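Local coordinates for protein beta-galactosidase (Bacillus circulans subsp. alkalophilus, PDB 3TTY) that hydrolyses terminal beta-D-galactose residues of beta-galactosides, working as a trimer-forming glycoside hydrolase with a TIM-barrel domain that holds galactose, at residues K8-W20 against D340-G352. Numbering follows the deposited sequence.
Sequences KIWYGGDYNPEQW and DTVMFFQLRRSVG. With GLA (alpha-D-galactopyranose), chain H.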
ATOM      1  N   LYS A   8      17.912 -25.645  37.656  1.00 23.76           N
ATOM      2  CA  LYS A   8      18.383 -24.271  37.539  1.00 23.26           C
ATOM      3  C   LYS A   8      17.597 -23.584  36.436  1.00 21.23           C
ATOM      4  O   LYS A   8      16.734 -24.189  35.807  1.00 23.06           O
ATOM      5  CB  LYS A   8      19.901 -24.213  37.242  1.00 22.77           C
ATOM      6  CG  LYS A   8      20.367 -25.082  36.058  1.00 20.70           C
ATOM      7  CD  LYS A   8      21.876 -24.998  35.829  1.00 18.86           C
ATOM      8  CE  LYS A   8      22.326 -23.574  35.421  1.00 22.08           C
ATOM      9  NZ  LYS A   8      21.965 -23.230  34.010  1.00 21.75           N
ATOM     10  N   ILE A   9      17.889 -22.312  36.210  1.00 24.44           N
ATOM     11  CA  ILE A   9      17.367 -21.610  35.049  1.00 19.45           C
ATOM     12  C   ILE A   9      18.126 -22.125  33.833  1.00 21.74           C
ATOM     13  O   ILE A   9      19.305 -21.824  33.665  1.00 22.60           O
ATOM     14  CB  ILE A   9      17.559 -20.097  35.205  1.00 19.10           C
ATOM     15  CG1 ILE A   9      16.735 -19.603  36.403  1.00 18.30           C
ATOM     16  CG2 ILE A   9      17.161 -19.373  33.927  1.00 19.09           C
ATOM     17  CD1 ILE A   9      17.067 -18.221  36.857  1.00 17.93           C
ATOM     18  N   TRP A  10      17.464 -22.935  33.011  1.00 18.97           N
ATOM     19  CA  TRP A  10      18.106 -23.489  31.817  1.00 21.67           C
ATOM     20  C   TRP A  10      18.747 -22.396  30.955  1.00 19.70           C
ATOM     21  O   TRP A  10      18.244 -21.274  30.863  1.00 16.01           O
ATOM     22  CB  TRP A  10      17.103 -24.280  30.966  1.00 20.85           C
ATOM     23  CG  TRP A  10      16.335 -25.321  31.733  1.00 21.44           C
ATOM     24  CD1 TRP A  10      16.455 -25.623  33.055  1.00 22.75           C
ATOM     25  CD2 TRP A  10      15.326 -26.188  31.214  1.00 22.19           C
ATOM     26  NE1 TRP A  10      15.584 -26.623  33.396  1.00 23.92           N
ATOM     27  CE2 TRP A  10      14.881 -26.992  32.283  1.00 24.96           C
ATOM     28  CE3 TRP A  10      14.762 -26.368  29.951  1.00 18.23           C
ATOM     29  CZ2 TRP A  10      13.894 -27.962  32.125  1.00 23.01           C
ATOM     30  CZ3 TRP A  10      13.781 -27.326  29.797  1.00 24.82           C
ATOM     31  CH2 TRP A  10      13.358 -28.114  30.879  1.00 27.51           C
ATOM     32  N   TYR A  11      19.853 -22.737  30.309  1.00 18.37           N
ATOM     33  CA  TYR A  11      20.571 -21.771  29.491  1.00 20.00           C
ATOM     34  C   TYR A  11      21.109 -22.432  28.227  1.00 21.41           C
ATOM     35  O   TYR A  11      21.919 -23.360  28.297  1.00 21.94           O
ATOM     36  CB  TYR A  11      21.710 -21.151  30.301  1.00 19.59           C
ATOM     37  CG  TYR A  11      22.264 -19.899  29.686  1.00 24.68           C
ATOM     38  CD1 TYR A  11      21.436 -18.813  29.413  1.00 16.34           C
ATOM     39  CD2 TYR A  11      23.618 -19.797  29.380  1.00 22.04           C
ATOM     40  CE1 TYR A  11      21.940 -17.663  28.851  1.00 21.89           C
ATOM     41  CE2 TYR A  11      24.133 -18.659  28.820  1.00 19.18           C
ATOM     42  CZ  TYR A  11      23.299 -17.588  28.556  1.00 21.64           C
ATOM     43  OH  TYR A  11      23.828 -16.444  27.997  1.00 16.32           O
ATOM     44  N   GLY A  12      20.664 -21.953  27.071  1.00 20.40           N
ATOM     45  CA  GLY A  12      20.981 -22.600  25.807  1.00 20.06           C
ATOM     46  C   GLY A  12      19.997 -22.152  24.744  1.00 21.12           C
ATOM     47  O   GLY A  12      19.620 -20.981  24.714  1.00 20.59           O
ATOM     48  N   GLY A  13      19.572 -23.066  23.873  1.00 20.38           N
ATOM     49  CA  GLY A  13      18.563 -22.722  22.875  1.00 19.50           C
ATOM     50  C   GLY A  13      18.618 -23.549  21.607  1.00 20.79           C
ATOM     51  O   GLY A  13      19.192 -24.645  21.588  1.00 20.55           O
ATOM     52  N   ASP A  14      18.013 -23.021  20.547  1.00 21.19           N
ATOM     53  CA  ASP A  14      17.973 -23.706  19.260  1.00 15.51           C
ATOM     54  C   ASP A  14      19.385 -24.007  18.772  1.00 15.33           C
ATOM     55  O   ASP A  14      20.251 -23.133  18.760  1.00 18.69           O
ATOM     56  CB  ASP A  14      17.207 -22.880  18.225  1.00 13.52           C
ATOM     57  CG  ASP A  14      15.687 -23.087  18.293  1.00 21.99           C
ATOM     58  OD1 ASP A  14      15.112 -23.055  19.403  1.00 15.88           O
ATOM     59  OD2 ASP A  14      15.058 -23.274  17.220  1.00 22.26           O
ATOM     60  N   TYR A  15      19.611 -25.252  18.375  1.00 16.92           N
ATOM     61  CA  TYR A  15      20.926 -25.722  17.954  1.00 17.43           C
ATOM     62  C   TYR A  15      20.707 -26.651  16.773  1.00 14.98           C
ATOM     63  O   TYR A  15      19.847 -27.522  16.824  1.00 16.40           O
ATOM     64  CB  TYR A  15      21.620 -26.449  19.124  1.00 17.53           C
ATOM     65  CG  TYR A  15      22.988 -27.059  18.833  1.00 17.04           C
ATOM     66  CD1 TYR A  15      23.989 -26.324  18.191  1.00 18.08           C
ATOM     67  CD2 TYR A  15      23.287 -28.354  19.236  1.00 18.02           C
ATOM     68  CE1 TYR A  15      25.246 -26.876  17.943  1.00 16.93           C
ATOM     69  CE2 TYR A  15      24.545 -28.920  18.985  1.00 21.82           C
ATOM     70  CZ  TYR A  15      25.518 -28.173  18.345  1.00 19.65           C
ATOM     71  OH  TYR A  15      26.754 -28.729  18.086  1.00 18.80           O
ATOM     72  N   ASN A  16      21.476 -26.449  15.706  1.00 15.76           N
ATOM     73  CA  ASN A  16      21.234 -27.118  14.430  1.00 16.60           C
ATOM     74  C   ASN A  16      22.500 -27.661  13.775  1.00 17.74           C
ATOM     75  O   ASN A  16      22.872 -27.252  12.678  1.00 17.44           O
ATOM     76  CB  ASN A  16      20.528 -26.152  13.489  1.00 17.43           C
ATOM     77  CG  ASN A  16      19.218 -25.661  14.064  1.00 15.88           C
ATOM     78  OD1 ASN A  16      18.272 -26.425  14.170  1.00 14.09           O
ATOM     79  ND2 ASN A  16      19.166 -24.395  14.460  1.00 12.89           N
ATOM     80  N   PRO A  17      23.160 -28.604  14.453  1.00 15.96           N
ATOM     81  CA  PRO A  17      24.425 -29.162  13.984  1.00 16.59           C
ATOM     82  C   PRO A  17      24.255 -29.904  12.669  1.00 18.29           C
ATOM     83  O   PRO A  17      25.241 -30.079  11.963  1.00 17.17           O
ATOM     84  CB  PRO A  17      24.811 -30.134  15.100  1.00 18.88           C
ATOM     85  CG  PRO A  17      23.500 -30.494  15.758  1.00 18.43           C
ATOM     86  CD  PRO A  17      22.705 -29.224  15.707  1.00 16.99           C
ATOM     87  N   GLU A  18      23.037 -30.334  12.336  1.00 14.73           N
ATOM     88  CA  GLU A  18      22.831 -31.023  11.062  1.00 17.91           C
ATOM     89  C   GLU A  18      23.057 -30.089   9.857  1.00 16.84           C
ATOM     90  O   GLU A  18      23.098 -30.542   8.713  1.00 18.81           O
ATOM     91  CB  GLU A  18      21.457 -31.722  10.996  1.00 20.22           C
ATOM     92  CG  GLU A  18      20.228 -30.780  11.041  1.00 17.01           C
ATOM     93  CD  GLU A  18      19.757 -30.508  12.463  1.00 21.46           C
ATOM     94  OE1 GLU A  18      18.536 -30.633  12.709  1.00 21.52           O
ATOM     95  OE2 GLU A  18      20.599 -30.175  13.336  1.00 18.17           O
ATOM     96  N   GLN A  19      23.212 -28.795  10.123  1.00 16.91           N
ATOM     97  CA  GLN A  19      23.610 -27.827   9.095  1.00 19.38           C
ATOM     98  C   GLN A  19      25.131 -27.806   8.963  1.00 21.01           C
ATOM     99  O   GLN A  19      25.681 -27.169   8.064  1.00 19.79           O
ATOM    100  CB  GLN A  19      23.118 -26.405   9.446  1.00 17.05           C
ATOM    101  CG  GLN A  19      21.595 -26.257   9.546  1.00 17.56           C
ATOM    102  CD  GLN A  19      21.136 -24.868  10.003  1.00 22.17           C
ATOM    103  OE1 GLN A  19      21.953 -23.961  10.231  1.00 20.14           O
ATOM    104  NE2 GLN A  19      19.816 -24.704  10.151  1.00 13.76           N
ATOM    105  N   TRP A  20      25.811 -28.484   9.876  1.00 17.66           N
ATOM    106  CA  TRP A  20      27.268 -28.381   9.960  1.00 20.21           C
ATOM    107  C   TRP A  20      27.961 -29.734   9.774  1.00 18.05           C
ATOM    108  O   TRP A  20      27.654 -30.452   8.841  1.00 20.32           O
ATOM    109  CB  TRP A  20      27.664 -27.722  11.279  1.00 15.65           C
ATOM    110  CG  TRP A  20      27.198 -26.327  11.330  1.00 18.58           C
ATOM    111  CD1 TRP A  20      25.960 -25.880  11.729  1.00 18.62           C
ATOM    112  CD2 TRP A  20      27.933 -25.169  10.925  1.00 18.13           C
ATOM    113  NE1 TRP A  20      25.895 -24.509  11.608  1.00 17.85           N
ATOM    114  CE2 TRP A  20      27.090 -24.049  11.110  1.00 18.31           C
ATOM    115  CE3 TRP A  20      29.224 -24.968  10.424  1.00 20.90           C
ATOM    116  CZ2 TRP A  20      27.501 -22.748  10.824  1.00 14.41           C
ATOM    117  CZ3 TRP A  20      29.631 -23.670  10.130  1.00 23.19           C
ATOM    118  CH2 TRP A  20      28.770 -22.576  10.333  1.00 17.05           C
ATOM    119  N   ASP A 340      11.470 -19.446  33.857  1.00 21.58           N
ATOM    120  CA  ASP A 340      12.382 -20.324  34.588  1.00 20.59           C
ATOM    121  C   ASP A 340      13.421 -20.941  33.660  1.00 17.76           C
ATOM    122  O   ASP A 340      14.102 -21.904  34.013  1.00 19.51           O
ATOM    123  CB  ASP A 340      11.616 -21.416  35.344  1.00 24.17           C
ATOM    124  CG  ASP A 340      11.144 -20.957  36.717  1.00 23.42           C
ATOM    125  OD1 ASP A 340      11.355 -19.770  37.042  1.00 25.61           O
ATOM    126  OD2 ASP A 340      10.558 -21.781  37.460  1.00 23.61           O
ATOM    127  N   THR A 341      13.515 -20.388  32.459  1.00 17.78           N
ATOM    128  CA  THR A 341      14.601 -20.707  31.550  1.00 20.54           C
ATOM    129  C   THR A 341      14.960 -19.429  30.810  1.00 18.51           C
ATOM    130  O   THR A 341      14.121 -18.534  30.662  1.00 20.35           O
ATOM    131  CB  THR A 341      14.198 -21.772  30.501  1.00 19.70           C
ATOM    132  OG1 THR A 341      13.294 -21.193  29.561  1.00 20.36           O
ATOM    133  CG2 THR A 341      13.542 -22.966  31.146  1.00 18.94           C
ATOM    134  N   VAL A 342      16.205 -19.321  30.367  1.00 16.22           N
ATOM    135  CA  VAL A 342      16.526 -18.346  29.329  1.00 17.82           C
ATOM    136  C   VAL A 342      17.266 -19.012  28.171  1.00 19.74           C
ATOM    137  O   VAL A 342      18.394 -19.490  28.307  1.00 18.52           O
ATOM    138  CB  VAL A 342      17.227 -17.043  29.850  1.00 20.40           C
ATOM    139  CG1 VAL A 342      17.158 -16.932  31.361  1.00 15.20           C
ATOM    140  CG2 VAL A 342      18.629 -16.930  29.338  1.00 22.89           C
ATOM    141  N   MET A 343      16.592 -19.062  27.030  1.00 19.41           N
ATOM    142  CA  MET A 343      17.101 -19.779  25.879  1.00 18.78           C
ATOM    143  C   MET A 343      17.037 -18.908  24.628  1.00 21.93           C
ATOM    144  O   MET A 343      16.215 -17.988  24.537  1.00 22.60           O
ATOM    145  CB  MET A 343      16.341 -21.086  25.722  1.00 17.61           C
ATOM    146  CG  MET A 343      16.503 -21.966  26.943  1.00 15.63           C
ATOM    147  SD  MET A 343      15.284 -23.273  27.164  1.00 20.47           S
ATOM    148  CE  MET A 343      15.467 -24.251  25.667  1.00 17.19           C
ATOM    149  N   PHE A 344      17.929 -19.190  23.683  1.00 18.41           N
ATOM    150  CA  PHE A 344      18.137 -18.343  22.514  1.00 21.20           C
ATOM    151  C   PHE A 344      17.689 -19.017  21.231  1.00 20.75           C
ATOM    152  O   PHE A 344      17.695 -20.252  21.122  1.00 15.73           O
ATOM    153  CB  PHE A 344      19.648 -18.062  22.313  1.00 22.26           C
ATOM    154  CG  PHE A 344      20.295 -17.280  23.425  1.00 22.71           C
ATOM    155  CD1 PHE A 344      20.014 -15.927  23.598  1.00 19.43           C
ATOM    156  CD2 PHE A 344      21.217 -17.891  24.271  1.00 25.72           C
ATOM    157  CE1 PHE A 344      20.612 -15.195  24.612  1.00 22.09           C
ATOM    158  CE2 PHE A 344      21.828 -17.168  25.296  1.00 25.29           C
ATOM    159  CZ  PHE A 344      21.523 -15.816  25.467  1.00 25.05           C
ATOM    160  N   PHE A 345      17.347 -18.198  20.240  1.00 19.08           N
ATOM    161  CA  PHE A 345      17.625 -18.585  18.864  1.00 16.61           C
ATOM    162  C   PHE A 345      18.807 -17.725  18.410  1.00 18.35           C
ATOM    163  O   PHE A 345      18.751 -16.503  18.551  1.00 18.39           O
ATOM    164  CB  PHE A 345      16.432 -18.355  17.931  1.00 17.26           C
ATOM    165  CG  PHE A 345      16.664 -18.866  16.531  1.00 18.08           C
ATOM    166  CD1 PHE A 345      16.296 -20.160  16.177  1.00 18.05           C
ATOM    167  CD2 PHE A 345      17.287 -18.072  15.582  1.00 19.13           C
ATOM    168  CE1 PHE A 345      16.526 -20.652  14.895  1.00 16.80           C
ATOM    169  CE2 PHE A 345      17.524 -18.551  14.291  1.00 16.50           C
ATOM    170  CZ  PHE A 345      17.141 -19.844  13.951  1.00 19.53           C
ATOM    171  N   GLN A 346      19.893 -18.325  17.921  1.00 17.89           N
ATOM    172  CA  GLN A 346      20.190 -19.747  18.039  1.00 18.15           C
ATOM    173  C   GLN A 346      21.637 -19.854  18.535  1.00 22.00           C
ATOM    174  O   GLN A 346      22.307 -18.839  18.714  1.00 20.58           O
ATOM    175  CB  GLN A 346      20.018 -20.471  16.701  1.00 18.91           C
ATOM    176  CG  GLN A 346      20.784 -19.850  15.525  1.00 15.16           C
ATOM    177  CD  GLN A 346      20.659 -20.677  14.241  1.00 18.25           C
ATOM    178  OE1 GLN A 346      20.701 -21.902  14.285  1.00 18.88           O
ATOM    179  NE2 GLN A 346      20.502 -20.001  13.094  1.00 17.05           N
ATOM    180  N   LEU A 347      22.124 -21.073  18.751  1.00 23.19           N
ATOM    181  CA  LEU A 347      23.454 -21.255  19.332  1.00 20.64           C
ATOM    182  C   LEU A 347      24.616 -21.002  18.344  1.00 21.35           C
ATOM    183  O   LEU A 347      25.694 -20.561  18.745  1.00 22.11           O
ATOM    184  CB  LEU A 347      23.563 -22.624  20.012  1.00 18.24           C
ATOM    185  CG  LEU A 347      22.573 -22.836  21.155  1.00 18.82           C
ATOM    186  CD1 LEU A 347      22.944 -24.041  21.999  1.00 17.85           C
ATOM    187  CD2 LEU A 347      22.507 -21.572  22.021  1.00 20.51           C
ATOM    188  N   ARG A 348      24.396 -21.262  17.060  1.00 19.35           N
ATOM    189  CA  ARG A 348      25.403 -20.939  16.043  1.00 20.57           C
ATOM    190  C   ARG A 348      24.741 -20.517  14.732  1.00 18.47           C
ATOM    191  O   ARG A 348      23.852 -21.202  14.238  1.00 17.59           O
ATOM    192  CB  ARG A 348      26.367 -22.107  15.812  1.00 13.96           C
ATOM    193  CG  ARG A 348      26.864 -22.216  14.383  1.00 18.07           C
ATOM    194  CD  ARG A 348      28.384 -22.332  14.206  1.00 19.79           C
ATOM    195  NE  ARG A 348      29.121 -23.133  15.193  1.00 20.39           N
ATOM    196  CZ  ARG A 348      30.458 -23.120  15.277  1.00 22.40           C
ATOM    197  NH1 ARG A 348      31.167 -22.371  14.440  1.00 14.45           N
ATOM    198  NH2 ARG A 348      31.100 -23.851  16.178  1.00 21.63           N
ATOM    199  N   ARG A 349      25.183 -19.390  14.183  1.00 16.91           N
ATOM    200  CA  ARG A 349      24.553 -18.782  13.012  1.00 16.62           C
ATOM    201  C   ARG A 349      24.535 -19.710  11.796  1.00 20.21           C
ATOM    202  O   ARG A 349      25.454 -20.508  11.569  1.00 15.64           O
ATOM    203  CB  ARG A 349      25.204 -17.427  12.675  1.00 16.20           C
ATOM    204  CG  ARG A 349      24.713 -16.291  13.559  1.00 20.70           C
ATOM    205  CD  ARG A 349      25.568 -15.016  13.568  1.00 22.94           C
ATOM    206  NE  ARG A 349      25.296 -14.137  12.453  1.00 21.37           N
ATOM    207  CZ  ARG A 349      25.204 -12.805  12.514  1.00 21.12           C
ATOM    208  NH1 ARG A 349      25.370 -12.135  13.645  1.00 18.17           N
ATOM    209  NH2 ARG A 349      24.964 -12.132  11.402  1.00 20.35           N
ATOM    210  N   SER A 350      23.442 -19.622  11.047  1.00 20.80           N
ATOM    211  CA  SER A 350      23.288 -20.310   9.772  1.00 17.25           C
ATOM    212  C   SER A 350      24.008 -19.514   8.691  1.00 18.35           C
ATOM    213  O   SER A 350      24.502 -18.420   8.955  1.00 19.26           O
ATOM    214  CB  SER A 350      21.812 -20.387   9.423  1.00 17.21           C
ATOM    215  OG  SER A 350      21.264 -19.082   9.462  1.00 18.50           O
ATOM    216  N   VAL A 351      23.963 -20.005   7.457  1.00 21.09           N
ATOM    217  CA  VAL A 351      25.005 -19.692   6.491  1.00 20.49           C
ATOM    218  C   VAL A 351      24.682 -19.192   5.038  1.00 20.68           C
ATOM    219  O   VAL A 351      25.516 -18.506   4.465  1.00 20.64           O
ATOM    220  CB  VAL A 351      26.013 -20.887   6.510  1.00 22.42           C
ATOM    221  CG1 VAL A 351      26.255 -21.461   5.147  1.00 17.05           C
ATOM    222  CG2 VAL A 351      27.287 -20.515   7.265  1.00 21.56           C
ATOM    223  N   GLY A 352      23.525 -19.469   4.421  1.00 21.06           N
ATOM    224  CA  GLY A 352      22.424 -20.209   4.982  1.00 26.03           C
ATOM    225  C   GLY A 352      21.010 -19.662   4.793  1.00 16.62           C
ATOM    226  O   GLY A 352      20.221 -19.782   5.720  1.00 24.53           O
TER
HETATM  227  C1  GLA H 677      10.956 -17.517  15.710  1.00 24.02           C
HETATM  228  C2  GLA H 677      11.224 -18.984  15.293  1.00 19.21           C
HETATM  229  C3  GLA H 677      12.724 -19.321  15.211  1.00 19.40           C
HETATM  230  C4  GLA H 677      13.401 -18.223  14.405  1.00 19.50           C
HETATM  231  C5  GLA H 677      13.076 -16.860  15.023  1.00 21.87           C
HETATM  232  C6  GLA H 677      13.833 -15.779  14.240  1.00 18.83           C
HETATM  233  O1  GLA H 677      11.252 -17.196  17.081  1.00 25.40           O
HETATM  234  O2  GLA H 677      10.601 -19.877  16.203  1.00 19.74           O
HETATM  235  O3  GLA H 677      12.957 -20.579  14.555  1.00 16.09           O
HETATM  236  O4  GLA H 677      12.855 -18.292  13.094  1.00 18.67           O
HETATM  237  O5  GLA H 677      11.674 -16.606  14.889  1.00 21.74           O
HETATM  238  O6  GLA H 677      13.876 -14.562  14.996  1.00 19.98           O
HETATM  239  O   HOH W   1      14.005 -24.328  35.557  1.00 25.11           O
HETATM  240  O   HOH W   2      22.286 -23.256  16.009  1.00 14.40           O
HETATM  241  O   HOH W   3      18.985 -22.564  11.835  1.00 14.71           O
HETATM  242  O   HOH W   4      23.357 -23.237  12.670  1.00 18.79           O
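Thr341 CG2 packs against the Trp10 indole, 3.7 Å from CD2, where strands 10-14 and 341-344 run parallel and close the TIM barrel, first strand against last. Val342 N then donates to Trp10 O (2.9 Å), while its CG2 meets the Tyr11 ring edge in plane, 3.4 Å from CD1. Met343 turns to the Trp10 side of the sheet, its SD at the indole edge. Phe344 is gripped through its backbone, N giving to Gly12 O (2.7 Å) and O receiving Asp14 N. Its ring lies obliquely to that of Tyr11, planes 70° apart, with Tyr11 OH at its edge. Replacing Tyr11 by alanine is likely to open a gap beside Val342 and Phe344 and to leave Cys376 O without its hydroxyl partner. Phe345, its CG swung opposite the backbone N (chi1 -175°), holds one ring face over galactose C4 and takes Asp14 OD2 at its edge. After the cis peptide, Gln346 OE1 accepts from Asn16 ND2 (2.9 Å), the amide planes 79° apart, and Leu347 N bonds Asp14 O. Arg348 CD lies over one face of Trp20, 3.9 Å from the centroid of the six-membered ring, a CH-pi contact, while its guanidinium pairs with Asp28. Strand 39-42 flanks strand 10-14 within the barrel; outside, helix 371-386 packs on Tyr11 and Phe344, and helix 22-35 on Tyr15 and Leu347.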